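Local coordinates for protein monoacylglycerol lipase (Palaeococcus ferrophilus, PDB 6QE2) that hydrolyses monoacylglycerols to glycerol and a free fatty acid, probably through a serine nucleophile of the alpha/beta-hydrolase kind, at residues V17-L22 / K68-I73; A193-L198 / E216-K221; G210-F215 / K223-F228. All blocks are in the same frame, centred on the assembly; numbering follows the deposited sequence.

Contact 1 of 3, residues V17-L22 / K68-I73; sequences VLVHGL and KIIDSI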
loop_
_atom_site.group_PDB
_atom_site.type_symbol
_atom_site.label_atom_id
_atom_site.label_comp_id
_atom_site.label_asym_id
_atom_site.label_seq_id
_atom_site.Cartn_x
_atom_site.Cartn_y
_atom_site.Cartn_z
ATOM N N VAL A 17 1.823 -4.690 -10.290
ATOM C CA VAL A 17 2.713 -3.652 -9.804
ATOM C C VAL A 17 2.584 -3.620 -8.294
ATOM O O VAL A 17 1.497 -3.487 -7.773
ATOM C CB VAL A 17 2.372 -2.270 -10.373
ATOM C CG1 VAL A 17 3.285 -1.224 -9.771
ATOM C CG2 VAL A 17 2.501 -2.270 -11.882
ATOM N N LEU A 18 3.710 -3.750 -7.613
ATOM C CA LEU A 18 3.743 -3.772 -6.165
ATOM C C LEU A 18 4.093 -2.412 -5.588
ATOM O O LEU A 18 5.103 -1.838 -5.932
ATOM C CB LEU A 18 4.757 -4.803 -5.691
ATOM C CG LEU A 18 5.073 -4.764 -4.202
ATOM C CD1 LEU A 18 4.043 -5.574 -3.448
ATOM C CD2 LEU A 18 6.462 -5.291 -3.929
ATOM N N VAL A 19 3.249 -1.924 -4.690
ATOM C CA VAL A 19 3.419 -0.620 -4.072
ATOM C C VAL A 19 3.487 -0.770 -2.553
ATOM O O VAL A 19 2.484 -1.025 -1.910
ATOM C CB VAL A 19 2.261 0.306 -4.472
ATOM C CG1 VAL A 19 2.506 1.715 -3.989
ATOM C CG2 VAL A 19 2.073 0.288 -5.975
ATOM N N HIS A 20 4.693 -0.608 -1.995
ATOM C CA HIS A 20 4.917 -0.788 -0.553
ATOM C C HIS A 20 4.414 0.435 0.226
ATOM O O HIS A 20 3.931 1.410 -0.338
ATOM C CB HIS A 20 6.411 -1.090 -0.249
ATOM C CG HIS A 20 7.367 0.059 -0.472
ATOM N ND1 HIS A 20 7.397 1.167 0.370
ATOM C CD2 HIS A 20 8.331 0.263 -1.396
ATOM C CE1 HIS A 20 8.327 2.003 -0.042
ATOM N NE2 HIS A 20 8.918 1.478 -1.109
ATOM N N GLY A 21 4.519 0.319 1.553
ATOM C CA GLY A 21 3.974 1.303 2.467
ATOM C C GLY A 21 5.063 2.188 3.079
ATOM O O GLY A 21 6.239 2.130 2.720
ATOM N N LEU A 22 4.655 2.972 4.085
ATOM C CA LEU A 22 5.535 4.003 4.616
ATOM C C LEU A 22 6.657 3.354 5.390
ATOM O O LEU A 22 6.400 2.531 6.260
ATOM C CB LEU A 22 4.717 4.895 5.598
ATOM C CG LEU A 22 5.539 5.942 6.367
ATOM C CD1 LEU A 22 6.068 7.012 5.450
ATOM C CD2 LEU A 22 4.627 6.593 7.378
ATOM N N LYS A 68 2.591 9.031 -10.048
ATOM C CA LYS A 68 3.316 9.370 -11.263
ATOM C C LYS A 68 4.327 8.268 -11.593
ATOM O O LYS A 68 4.580 7.991 -12.747
ATOM C CB LYS A 68 4.000 10.726 -11.139
ATOM C CG LYS A 68 3.038 11.880 -11.319
ATOM C CD LYS A 68 3.718 13.224 -11.181
ATOM C CE LYS A 68 2.707 14.352 -11.308
ATOM N NZ LYS A 68 1.918 14.535 -10.060
ATOM N N ILE A 69 4.902 7.645 -10.571
ATOM C CA ILE A 69 5.819 6.534 -10.770
ATOM C C ILE A 69 5.036 5.382 -11.405
ATOM O O ILE A 69 5.488 4.765 -12.348
ATOM C CB ILE A 69 6.478 6.093 -9.456
ATOM C CG1 ILE A 69 7.507 7.132 -9.016
ATOM C CG2 ILE A 69 7.145 4.739 -9.605
ATOM C CD1 ILE A 69 7.913 7.009 -7.568
ATOM N N ILE A 70 3.830 5.135 -10.909
ATOM C CA ILE A 70 2.982 4.088 -11.467
ATOM C C ILE A 70 2.645 4.400 -12.929
ATOM O O ILE A 70 2.638 3.515 -13.758
ATOM C CB ILE A 70 1.704 3.871 -10.643
ATOM C CG1 ILE A 70 2.052 3.373 -9.242
ATOM C CG2 ILE A 70 0.781 2.890 -11.338
ATOM C CD1 ILE A 70 0.908 3.474 -8.265
ATOM N N ASP A 71 2.384 5.668 -13.238
ATOM C CA ASP A 71 2.128 6.100 -14.605
ATOM C C ASP A 71 3.287 5.664 -15.493
ATOM O O ASP A 71 3.087 5.086 -16.539
ATOM C CB ASP A 71 2.038 7.621 -14.688
ATOM C CG ASP A 71 0.712 8.166 -14.236
ATOM O OD1 ASP A 71 -0.281 7.431 -14.199
ATOM O OD2 ASP A 71 0.669 9.364 -13.930
ATOM N N SER A 72 4.500 5.978 -15.060
ATOM C CA SER A 72 5.709 5.624 -15.778
ATOM C C SER A 72 5.861 4.119 -15.959
ATOM O O SER A 72 6.292 3.672 -17.004
ATOM C CB SER A 72 6.941 6.204 -15.077
ATOM O OG SER A 72 7.392 5.384 -14.027
ATOM N N ILE A 73 5.510 3.345 -14.941
ATOM C CA ILE A 73 5.619 1.895 -15.054
ATOM C C ILE A 73 4.630 1.364 -16.082
ATOM O O ILE A 73 4.962 0.478 -16.878
ATOM C CB ILE A 73 5.412 1.244 -13.673
ATOM C CG1 ILE A 73 6.561 1.618 -12.730
ATOM C CG2 ILE A 73 5.286 -0.272 -13.807
ATOM C CD1 ILE A 73 6.310 1.217 -11.280
#
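Ile69 O is gripped twice within the helix turn that brings Ile73 against Val17. Ile73 N donates the regular helical bond, and Ser72 OG adds a second at 2.6 Å from Ile69 O, in the carbonyl plane and on a lone pair. The turn belongs to helix 63-77, which packs on the central sheet of the alpha/beta-hydrolase fold, here over strand 15-19. The contact itself is all methyl groups. Val17 carries CG1 anti to its backbone N (chi1 177°) and CG2 anti to its carbonyl carbon, and both branches meet Ile73: CG2 of Val17 lies 3.9 Å from CG2 of Ile73, while Val17 CG1 is 4.2 Å from Ile73 CD1. One helical turn back, Ile70, its chain extended to CD1 (chi2 165°), brings CD1 within 4.1 Å of Val19 CG2, the two side chains crossing at about a right angle. Val17 and Val19 point to the same side of the strand, and all four residues are buried. Leu83 of the neighbouring strand lies against Val17 and Ile70, and Val93 of helix 88-99 against Val19. Beyond Val19 the chain enters the His-Gly turn, which in related lipases leads into the oxyanion hole. Here His20 ND1 donates to Gly21 O at 2.8 Å, with the acceptor 4° from the imidazole plane, and NE2 bonds with Trp48 N.

Contact 2 of 3, residues A193-L198 / E216-K221; sequences APVLLL and EELKVK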
loop_
_atom_site.group_PDB
_atom_site.type_symbol
_atom_site.label_atom_id
_atom_site.label_comp_id
_atom_site.label_asym_id
_atom_site.label_seq_id
_atom_site.Cartn_x
_atom_site.Cartn_y
_atom_site.Cartn_z
ATOM N N ALA A 193 -12.378 -0.573 -12.166
ATOM C CA ALA A 193 -11.739 -1.885 -12.187
ATOM C C ALA A 193 -12.160 -2.705 -10.954
ATOM O O ALA A 193 -12.539 -2.137 -9.931
ATOM C CB ALA A 193 -10.215 -1.718 -12.212
ATOM N N PRO A 194 -12.036 -4.023 -10.998
ATOM C CA PRO A 194 -12.362 -4.841 -9.823
ATOM C C PRO A 194 -11.456 -4.534 -8.637
ATOM O O PRO A 194 -10.285 -4.188 -8.797
ATOM C CB PRO A 194 -12.157 -6.278 -10.322
ATOM C CG PRO A 194 -12.357 -6.188 -11.792
ATOM C CD PRO A 194 -11.781 -4.856 -12.189
ATOM N N VAL A 195 -12.014 -4.684 -7.435
ATOM C CA VAL A 195 -11.358 -4.289 -6.191
ATOM C C VAL A 195 -11.357 -5.456 -5.214
ATOM O O VAL A 195 -12.375 -6.139 -5.046
ATOM C CB VAL A 195 -12.055 -3.068 -5.548
ATOM C CG1 VAL A 195 -11.481 -2.787 -4.150
ATOM C CG2 VAL A 195 -11.953 -1.851 -6.443
ATOM N N LEU A 196 -10.221 -5.670 -4.551
ATOM C CA LEU A 196 -10.124 -6.572 -3.406
ATOM C C LEU A 196 -9.474 -5.818 -2.254
ATOM O O LEU A 196 -8.372 -5.282 -2.405
ATOM C CB LEU A 196 -9.314 -7.828 -3.749
ATOM C CG LEU A 196 -8.951 -8.758 -2.589
ATOM C CD1 LEU A 196 -10.206 -9.344 -1.917
ATOM C CD2 LEU A 196 -8.015 -9.870 -3.066
ATOM N N LEU A 197 -10.161 -5.761 -1.113
ATOM C CA LEU A 197 -9.628 -5.171 0.105
ATOM C C LEU A 197 -9.403 -6.270 1.136
ATOM O O LEU A 197 -10.272 -7.122 1.336
ATOM C CB LEU A 197 -10.605 -4.127 0.663
ATOM C CG LEU A 197 -11.058 -3.051 -0.326
ATOM C CD1 LEU A 197 -12.135 -2.187 0.312
ATOM C CD2 LEU A 197 -9.881 -2.182 -0.751
ATOM N N LEU A 198 -8.250 -6.237 1.805
ATOM C CA LEU A 198 -7.903 -7.224 2.823
ATOM C C LEU A 198 -7.527 -6.500 4.108
ATOM O O LEU A 198 -6.647 -5.633 4.093
ATOM C CB LEU A 198 -6.739 -8.117 2.374
ATOM C CG LEU A 198 -6.842 -8.797 1.013
ATOM C CD1 LEU A 198 -5.772 -8.225 0.110
ATOM C CD2 LEU A 198 -6.676 -10.299 1.134
ATOM N N GLU A 216 -18.553 -0.030 0.869
ATOM C CA GLU A 216 -19.912 0.455 0.680
ATOM C C GLU A 216 -19.980 1.671 -0.245
ATOM O O GLU A 216 -20.971 1.898 -0.904
ATOM C CB GLU A 216 -20.590 0.668 2.032
ATOM C CG GLU A 216 -20.300 -0.511 2.937
ATOM C CD GLU A 216 -21.252 -0.681 4.093
ATOM O OE1 GLU A 216 -21.693 0.325 4.666
ATOM O OE2 GLU A 216 -21.534 -1.837 4.437
ATOM N N GLU A 217 -18.910 2.452 -0.278
ATOM C CA GLU A 217 -18.856 3.652 -1.097
ATOM C C GLU A 217 -18.581 3.334 -2.558
ATOM O O GLU A 217 -18.947 4.087 -3.436
ATOM C CB GLU A 217 -17.792 4.611 -0.568
ATOM C CG GLU A 217 -18.226 5.377 0.662
ATOM C CD GLU A 217 -17.062 5.864 1.495
ATOM O OE1 GLU A 217 -17.284 6.629 2.441
ATOM O OE2 GLU A 217 -15.929 5.475 1.206
ATOM N N LEU A 218 -17.926 2.215 -2.815
ATOM C CA LEU A 218 -17.620 1.838 -4.178
ATOM C C LEU A 218 -18.884 1.536 -4.963
ATOM O O LEU A 218 -19.846 1.028 -4.414
ATOM C CB LEU A 218 -16.731 0.607 -4.202
ATOM C CG LEU A 218 -15.310 0.702 -3.672
ATOM C CD1 LEU A 218 -14.766 -0.697 -3.491
ATOM C CD2 LEU A 218 -14.430 1.502 -4.612
ATOM N N LYS A 219 -18.862 1.845 -6.254
ATOM C CA LYS A 219 -19.993 1.580 -7.128
ATOM C C LYS A 219 -19.703 0.430 -8.076
ATOM O O LYS A 219 -20.614 -0.131 -8.659
ATOM C CB LYS A 219 -20.389 2.823 -7.907
ATOM C CG LYS A 219 -21.158 3.828 -7.074
ATOM C CD LYS A 219 -22.370 3.201 -6.410
ATOM C CE LYS A 219 -22.658 3.837 -5.062
ATOM N NZ LYS A 219 -22.178 2.973 -3.949
ATOM N N VAL A 220 -18.429 0.097 -8.243
ATOM C CA VAL A 220 -18.057 -1.030 -9.084
ATOM C C VAL A 220 -18.666 -2.296 -8.498
ATOM O O VAL A 220 -18.706 -2.484 -7.274
ATOM C CB VAL A 220 -16.524 -1.125 -9.202
ATOM C CG1 VAL A 220 -15.882 -1.384 -7.839
ATOM C CG2 VAL A 220 -16.119 -2.196 -10.205
ATOM N N LYS A 221 -19.182 -3.159 -9.372
ATOM C CA LYS A 221 -19.897 -4.336 -8.892
ATOM C C LYS A 221 -18.943 -5.421 -8.413
ATOM O O LYS A 221 -19.208 -6.073 -7.396
ATOM C CB LYS A 221 -20.835 -4.854 -9.980
ATOM C CG LYS A 221 -21.914 -3.843 -10.329
ATOM C CD LYS A 221 -22.789 -4.290 -11.478
ATOM C CE LYS A 221 -23.918 -3.296 -11.691
ATOM N NZ LYS A 221 -23.432 -1.891 -11.585
#
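Val195 meets two residues of 216-221 with its two methyls. CG1 and Leu218 CD1 come tip to tip at 3.9 Å, and CG2 lies 4.2 Å from Val220 CG1. Val220 stands with CG1 between its backbone N and carbonyl carbon (chi1 63°), which turns CG2 anti to that N and onto the backbone of Ala193: CG2 is 3.6 Å from Ala193 O. That carbonyl is buried by the contact and has no polar partner in the model; the Val220 methyl covers it from this segment, probably at some cost in energy. The pieces come from a beta-alpha-beta unit of the alpha/beta-hydrolase sheet, in which strand 195-200 leads through helix 209-217 to strand 223-228; the contact folds the exit from the helix back against the entry into the first strand. Leu218 is the first residue to leave helical geometry, and its CG, anti to the carbonyl carbon (chi1 -67°), sends CD1 across to the strand. Ile191 also touches Leu218, while Val107 of strand 106-110 packs against Val195. Two lysines reach Leu218 O. Lys219 curls back to put NZ 3.1 Å from Leu218 O, arriving well above the carbonyl plane, 61° out of it, and Lys223 NZ bonds to the same oxygen from the following strand. Farther out, the backbone of Val195 is hydrogen-bonded to Asp222 and Thr224, which ties the far end of the connection to the strand, and Glu217 OE2 is hydrogen-bonded to His185 ND1.

Contact 3 of 3, residues G210-F215 / K223-F228; sequences GSRRLF and KTIMEF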
loop_
_atom_site.group_PDB
_atom_site.type_symbol
_atom_site.label_atom_id
_atom_site.label_comp_id
_atom_site.label_asym_id
_atom_site.label_seq_id
_atom_site.Cartn_x
_atom_site.Cartn_y
_atom_site.Cartn_z
ATOM N N GLY A 210 -12.231 1.774 7.931
ATOM C CA GLY A 210 -11.961 2.606 6.781
ATOM C C GLY A 210 -12.214 1.819 5.504
ATOM O O GLY A 210 -12.812 2.331 4.589
ATOM N N SER A 211 -11.748 0.580 5.446
ATOM C CA SER A 211 -11.997 -0.292 4.299
ATOM C C SER A 211 -13.476 -0.667 4.172
ATOM O O SER A 211 -14.017 -0.750 3.086
ATOM C CB SER A 211 -11.119 -1.537 4.339
ATOM O OG SER A 211 -9.823 -1.244 3.899
ATOM N N ARG A 212 -14.118 -0.908 5.304
ATOM C CA ARG A 212 -15.528 -1.248 5.290
ATOM C C ARG A 212 -16.337 -0.094 4.717
ATOM O O ARG A 212 -17.260 -0.323 3.975
ATOM C CB ARG A 212 -16.030 -1.640 6.678
ATOM C CG ARG A 212 -15.281 -2.793 7.315
ATOM C CD ARG A 212 -15.955 -3.296 8.584
ATOM N NE ARG A 212 -15.137 -4.281 9.279
ATOM C CZ ARG A 212 -14.478 -4.043 10.400
ATOM N NH1 ARG A 212 -14.555 -2.860 10.972
ATOM N NH2 ARG A 212 -13.749 -4.989 10.958
ATOM N N ARG A 213 -16.011 1.142 5.081
ATOM C CA ARG A 213 -16.720 2.280 4.515
ATOM C C ARG A 213 -16.468 2.400 3.023
ATOM O O ARG A 213 -17.364 2.654 2.257
ATOM C CB ARG A 213 -16.333 3.591 5.180
ATOM C CG ARG A 213 -16.664 3.699 6.646
ATOM C CD ARG A 213 -18.152 3.636 6.922
ATOM N NE ARG A 213 -18.531 2.295 7.323
ATOM C CZ ARG A 213 -19.424 1.556 6.687
ATOM N NH1 ARG A 213 -19.687 0.331 7.114
ATOM N NH2 ARG A 213 -20.059 2.050 5.640
ATOM N N LEU A 214 -15.227 2.186 2.615
ATOM C CA LEU A 214 -14.869 2.280 1.212
ATOM C C LEU A 214 -15.615 1.243 0.386
ATOM O O LEU A 214 -16.089 1.538 -0.690
ATOM C CB LEU A 214 -13.370 2.117 0.997
ATOM C CG LEU A 214 -12.966 2.254 -0.470
ATOM C CD1 LEU A 214 -13.163 3.675 -0.943
ATOM C CD2 LEU A 214 -11.539 1.819 -0.694
ATOM N N PHE A 215 -15.761 0.043 0.924
ATOM C CA PHE A 215 -16.436 -1.020 0.219
ATOM C C PHE A 215 -17.868 -0.605 -0.103
ATOM O O PHE A 215 -18.333 -0.785 -1.210
ATOM C CB PHE A 215 -16.431 -2.264 1.093
ATOM C CG PHE A 215 -17.104 -3.444 0.473
ATOM C CD1 PHE A 215 -16.424 -4.253 -0.403
ATOM C CD2 PHE A 215 -18.411 -3.748 0.776
ATOM C CE1 PHE A 215 -17.033 -5.341 -0.967
ATOM C CE2 PHE A 215 -19.028 -4.839 0.213
ATOM C CZ PHE A 215 -18.335 -5.635 -0.661
ATOM N N LYS A 223 -16.500 -6.058 -6.447
ATOM C CA LYS A 223 -15.765 -5.624 -5.268
ATOM C C LYS A 223 -15.854 -6.693 -4.188
ATOM O O LYS A 223 -16.886 -7.357 -4.035
ATOM C CB LYS A 223 -16.299 -4.288 -4.743
ATOM C CG LYS A 223 -17.781 -4.316 -4.411
ATOM C CD LYS A 223 -18.268 -2.964 -3.920
ATOM C CE LYS A 223 -19.676 -3.072 -3.365
ATOM N NZ LYS A 223 -20.201 -1.754 -2.912
ATOM N N THR A 224 -14.764 -6.857 -3.440
ATOM C CA THR A 224 -14.648 -7.883 -2.414
ATOM C C THR A 224 -13.878 -7.321 -1.230
ATOM O O THR A 224 -12.891 -6.606 -1.413
ATOM C CB THR A 224 -13.937 -9.133 -2.963
ATOM O OG1 THR A 224 -14.668 -9.646 -4.082
ATOM C CG2 THR A 224 -13.819 -10.217 -1.901
ATOM N N ILE A 225 -14.346 -7.610 -0.016
ATOM C CA ILE A 225 -13.595 -7.289 1.190
ATOM C C ILE A 225 -13.439 -8.559 2.015
ATOM O O ILE A 225 -14.409 -9.297 2.223
ATOM C CB ILE A 225 -14.260 -6.159 2.002
ATOM C CG1 ILE A 225 -13.444 -5.864 3.261
ATOM C CG2 ILE A 225 -15.716 -6.504 2.345
ATOM C CD1 ILE A 225 -13.816 -4.551 3.930
ATOM N N MET A 226 -12.209 -8.845 2.431
ATOM C CA MET A 226 -11.893 -10.024 3.221
ATOM C C MET A 226 -11.293 -9.608 4.552
ATOM O O MET A 226 -10.301 -8.874 4.583
ATOM C CB MET A 226 -10.921 -10.942 2.481
ATOM C CG MET A 226 -11.452 -11.435 1.162
ATOM S SD MET A 226 -10.287 -12.589 0.431
ATOM C CE MET A 226 -10.377 -13.926 1.616
ATOM N N GLU A 227 -11.876 -10.098 5.642
ATOM C CA GLU A 227 -11.388 -9.811 6.979
ATOM C C GLU A 227 -10.678 -11.029 7.552
ATOM O O GLU A 227 -11.066 -12.175 7.306
ATOM C CB GLU A 227 -12.544 -9.397 7.898
ATOM C CG GLU A 227 -13.373 -8.270 7.319
ATOM C CD GLU A 227 -14.084 -7.466 8.380
ATOM O OE1 GLU A 227 -13.816 -7.706 9.574
ATOM O OE2 GLU A 227 -14.917 -6.612 8.017
ATOM N N PHE A 228 -9.641 -10.771 8.338
ATOM C CA PHE A 228 -8.836 -11.819 8.957
ATOM C C PHE A 228 -8.901 -11.601 10.465
ATOM O O PHE A 228 -8.214 -10.732 11.011
ATOM C CB PHE A 228 -7.418 -11.801 8.410
ATOM C CG PHE A 228 -7.355 -12.094 6.938
ATOM C CD1 PHE A 228 -7.586 -11.091 6.008
ATOM C CD2 PHE A 228 -7.113 -13.383 6.486
ATOM C CE1 PHE A 228 -7.560 -11.362 4.655
ATOM C CE2 PHE A 228 -7.077 -13.658 5.133
ATOM C CZ PHE A 228 -7.299 -12.645 4.216
#
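The second half of a beta-alpha-beta unit, helix 209-217 and the edge strand 223-228, meets here, the axes of 210-215 and 223-228 running nearly antiparallel, 159° apart. The Phe215 ring is sandwiched: Ile225 CG2 sits over one face, 3.7 Å from the centroid, and Lys223 CE over the opposite face at 4.1 Å. Phe215, with CG anti to the backbone N (chi1 180°), pushes its ring edge-first toward the strand backbone at Thr224 N. Lys223, extended beyond CG, carries NZ on over the same face in a cation-pi contact and ends in a 2.7 Å bond to Phe215 O. Ile225 CD1 touches both Ser211 CB and Arg212 CG, each 4.1 Å away. Beyond it Arg212 grips Glu227 side-on with two nitrogens, NE to OE2 at 2.7 Å and NH2 to OE1 at 3.0 Å. Both bonds are nearly straight and lie in the guanidinium plane, but the carboxylate is turned 37° from that plane. Arg212 NH1 pairs with Glu209, so the guanidinium bridges two carboxylates. The ammonium of Lys223, bonded to Phe215 O in the last turn and to Leu218 O just past it, probably offsets the partial negative charge at the C-terminal end of the helix.

Contacts 2 and 3 serve the same beta-alpha-beta unit, their centres 8 Å apart; contact 3 uses helix 209-217 itself, contact 2 the chain just leaving it. They join where strand 195-200 pairs with strand 223-228, probably hydrogen-bonded, Leu197 O to Met226 N at 2.8 Å, and Leu197 CD1 packs on Ser211 O. Contact 1 belongs to the same sheet but sits on strand 15-19 in its interior, its centre about 22 Å from that of contact 3, across the middle of the chain. Contacts 1 and 2 are buried and apolar, contact 2 farther from the chain's centre and closing over a backbone carbonyl; contact 3, at the sheet edge and surface, adds a salt bridge, a cation-pi contact and a lysine-to-carbonyl bond.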